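Local coordinates for ribosomal-protein-S5-alanine N-acetyltransferase (Vibrio fischeri, PDB 3IGR) that probably transfers the acetyl group of acetyl-CoA to the N-terminal alanine of ribosomal protein uS5, as a GNAT-family acetyltransferase of the RimJ subfamily, at residues I23-Y26 / F27-N30. Numbering follows the deposited sequence.
Sequences IANY and FMRN
Tyr26 carries CG anti to its backbone N (chi1 166°), while Phe27 turns CG back beside its own N (chi1 -76°), and these two settings bring the neighbouring rings together. The edge of Tyr26 meets the face of Phe27 in a T-shaped stack, centroids 4.8 Å apart and planes at 72°, with Tyr26 CD2 over the middle of the Phe27 ring. One turn back, Ile23 runs alongside Phe27 and sets CD1 3.7 Å from CE2 of that ring. Both also pack on Thr83 of strand 79-90, so this side of helix 20-29 lies on the sheet of the GNAT fold. At the end of the helix Tyr26 O accepts two hydrogen bonds from Asn30: the backbone N at 3.1 Å and, in the carbonyl plane, the side-chain ND2 at 3.0 Å. Arg29 folds back across Tyr26, its NH2 hydrogen-bonded to Ile80 O with the ring edge merely a neighbour, 3.9 Å away at CD1. Asp104 OD1 takes a salt bridge from Arg29 NE and a hydrogen bond from Asn30 ND2, while Ser105 N donates to Asn30 OD1. This part of the helix is thus apolar at the sheet and polar at its C-terminal end, where three hydrogen bonds should fix the rotation of the Asn30 amide.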
ATOM      1  N   ILE A  23      -7.753 -17.696 -21.981  1.00 11.19           N
ATOM      2  CA  ILE A  23      -8.730 -17.450 -20.912  1.00 10.94           C
ATOM      3  C   ILE A  23      -9.466 -18.740 -20.504  1.00 10.33           C
ATOM      4  O   ILE A  23      -9.713 -18.967 -19.317  1.00 10.45           O
ATOM      5  CB  ILE A  23      -9.717 -16.267 -21.215  1.00 10.59           C
ATOM      6  CG1 ILE A  23     -10.460 -15.832 -19.942  1.00 10.62           C
ATOM      7  CG2 ILE A  23     -10.713 -16.634 -22.319  1.00 10.22           C
ATOM      8  CD1 ILE A  23      -9.573 -15.230 -18.883  1.00 10.32           C
ATOM      9  N   ALA A  24      -9.800 -19.572 -21.487  1.00  9.96           N
ATOM     10  CA  ALA A  24     -10.435 -20.866 -21.227  1.00 10.29           C
ATOM     11  C   ALA A  24      -9.537 -21.723 -20.336  1.00 10.44           C
ATOM     12  O   ALA A  24      -9.996 -22.246 -19.317  1.00 10.19           O
ATOM     13  CB  ALA A  24     -10.730 -21.601 -22.549  1.00 10.19           C
ATOM     14  N   ASN A  25      -8.262 -21.858 -20.733  1.00 10.63           N
ATOM     15  CA  ASN A  25      -7.275 -22.619 -19.964  1.00 10.85           C
ATOM     16  C   ASN A  25      -7.182 -22.130 -18.531  1.00 11.01           C
ATOM     17  O   ASN A  25      -7.075 -22.929 -17.609  1.00 11.56           O
ATOM     18  CB  ASN A  25      -5.893 -22.568 -20.620  1.00 11.33           C
ATOM     19  CG  ASN A  25      -5.838 -23.322 -21.923  1.00 11.65           C
ATOM     20  OD1 ASN A  25      -6.730 -24.111 -22.240  1.00 13.64           O
ATOM     21  ND2 ASN A  25      -4.782 -23.093 -22.690  1.00 13.20           N
ATOM     22  N   TYR A  26      -7.229 -20.815 -18.353  1.00 10.49           N
ATOM     23  CA  TYR A  26      -7.136 -20.217 -17.029  1.00 10.05           C
ATOM     24  C   TYR A  26      -8.281 -20.665 -16.114  1.00  9.88           C
ATOM     25  O   TYR A  26      -8.046 -20.990 -14.953  1.00 10.19           O
ATOM     26  CB  TYR A  26      -7.076 -18.686 -17.116  1.00  9.71           C
ATOM     27  CG  TYR A  26      -7.320 -17.998 -15.792  1.00  8.63           C
ATOM     28  CD1 TYR A  26      -6.301 -17.878 -14.849  1.00  6.41           C
ATOM     29  CD2 TYR A  26      -8.577 -17.468 -15.476  1.00  9.09           C
ATOM     30  CE1 TYR A  26      -6.528 -17.278 -13.632  1.00  5.56           C
ATOM     31  CE2 TYR A  26      -8.806 -16.848 -14.263  1.00  6.79           C
ATOM     32  CZ  TYR A  26      -7.780 -16.753 -13.347  1.00  7.05           C
ATOM     33  OH  TYR A  26      -8.008 -16.133 -12.141  1.00  8.45           O
ATOM     34  N   PHE A  27      -9.514 -20.660 -16.614  1.00  9.54           N
ATOM     35  CA  PHE A  27     -10.633 -21.022 -15.755  1.00  9.60           C
ATOM     36  C   PHE A  27     -10.682 -22.525 -15.572  1.00 10.13           C
ATOM     37  O   PHE A  27     -11.044 -23.026 -14.511  1.00 10.28           O
ATOM     38  CB  PHE A  27     -11.961 -20.444 -16.271  1.00  9.87           C
ATOM     39  CG  PHE A  27     -12.113 -18.967 -15.990  1.00 10.04           C
ATOM     40  CD1 PHE A  27     -12.216 -18.509 -14.679  1.00 10.40           C
ATOM     41  CD2 PHE A  27     -12.118 -18.041 -17.024  1.00 10.78           C
ATOM     42  CE1 PHE A  27     -12.334 -17.146 -14.398  1.00 11.96           C
ATOM     43  CE2 PHE A  27     -12.234 -16.671 -16.754  1.00 13.29           C
ATOM     44  CZ  PHE A  27     -12.347 -16.225 -15.436  1.00 12.42           C
HETATM   45  N   MSE A  28     -10.254 -23.244 -16.598  1.00 10.26           N
HETATM   46  CA  MSE A  28     -10.229 -24.686 -16.528  1.00 11.22           C
HETATM   47  C   MSE A  28      -9.141 -25.130 -15.546  1.00 11.33           C
HETATM   48  O   MSE A  28      -9.327 -26.089 -14.809  1.00 11.39           O
HETATM   49  CB  MSE A  28     -10.053 -25.240 -17.934  1.00 11.03           C
HETATM   50  CG  MSE A  28      -9.476 -26.581 -18.023  1.00 12.87           C
HETATM   51 SE   MSE A  28      -9.652 -27.187 -19.850  1.00 18.62          SE
HETATM   52  CE  MSE A  28      -9.168 -25.580 -20.848  1.00 16.00           C
ATOM     53  N   ARG A  29      -8.030 -24.390 -15.523  1.00 11.59           N
ATOM     54  CA  ARG A  29      -6.913 -24.619 -14.599  1.00 11.80           C
ATOM     55  C   ARG A  29      -7.319 -24.375 -13.140  1.00 11.88           C
ATOM     56  O   ARG A  29      -6.958 -25.144 -12.248  1.00 12.03           O
ATOM     57  CB  ARG A  29      -5.723 -23.721 -14.989  1.00 11.88           C
ATOM     58  CG  ARG A  29      -4.410 -23.985 -14.268  1.00 12.05           C
ATOM     59  CD  ARG A  29      -3.180 -23.471 -15.062  1.00 10.33           C
ATOM     60  NE  ARG A  29      -2.987 -22.032 -14.903  1.00  9.71           N
ATOM     61  CZ  ARG A  29      -3.254 -21.106 -15.831  1.00  9.60           C
ATOM     62  NH1 ARG A  29      -3.717 -21.440 -17.033  1.00  8.83           N
ATOM     63  NH2 ARG A  29      -3.044 -19.828 -15.557  1.00  8.73           N
ATOM     64  N   ASN A  30      -8.090 -23.315 -12.905  1.00 11.94           N
ATOM     65  CA  ASN A  30      -8.495 -22.945 -11.556  1.00 11.81           C
ATOM     66  C   ASN A  30      -9.922 -23.353 -11.150  1.00 12.09           C
ATOM     67  O   ASN A  30     -10.427 -22.893 -10.122  1.00 12.44           O
ATOM     68  CB  ASN A  30      -8.277 -21.441 -11.350  1.00 11.37           C
ATOM     69  CG  ASN A  30      -6.819 -21.064 -11.367  1.00 11.11           C
ATOM     70  OD1 ASN A  30      -6.152 -21.114 -10.344  1.00 12.26           O
ATOM     71  ND2 ASN A  30      -6.313 -20.685 -12.536  1.00 10.37           N
TER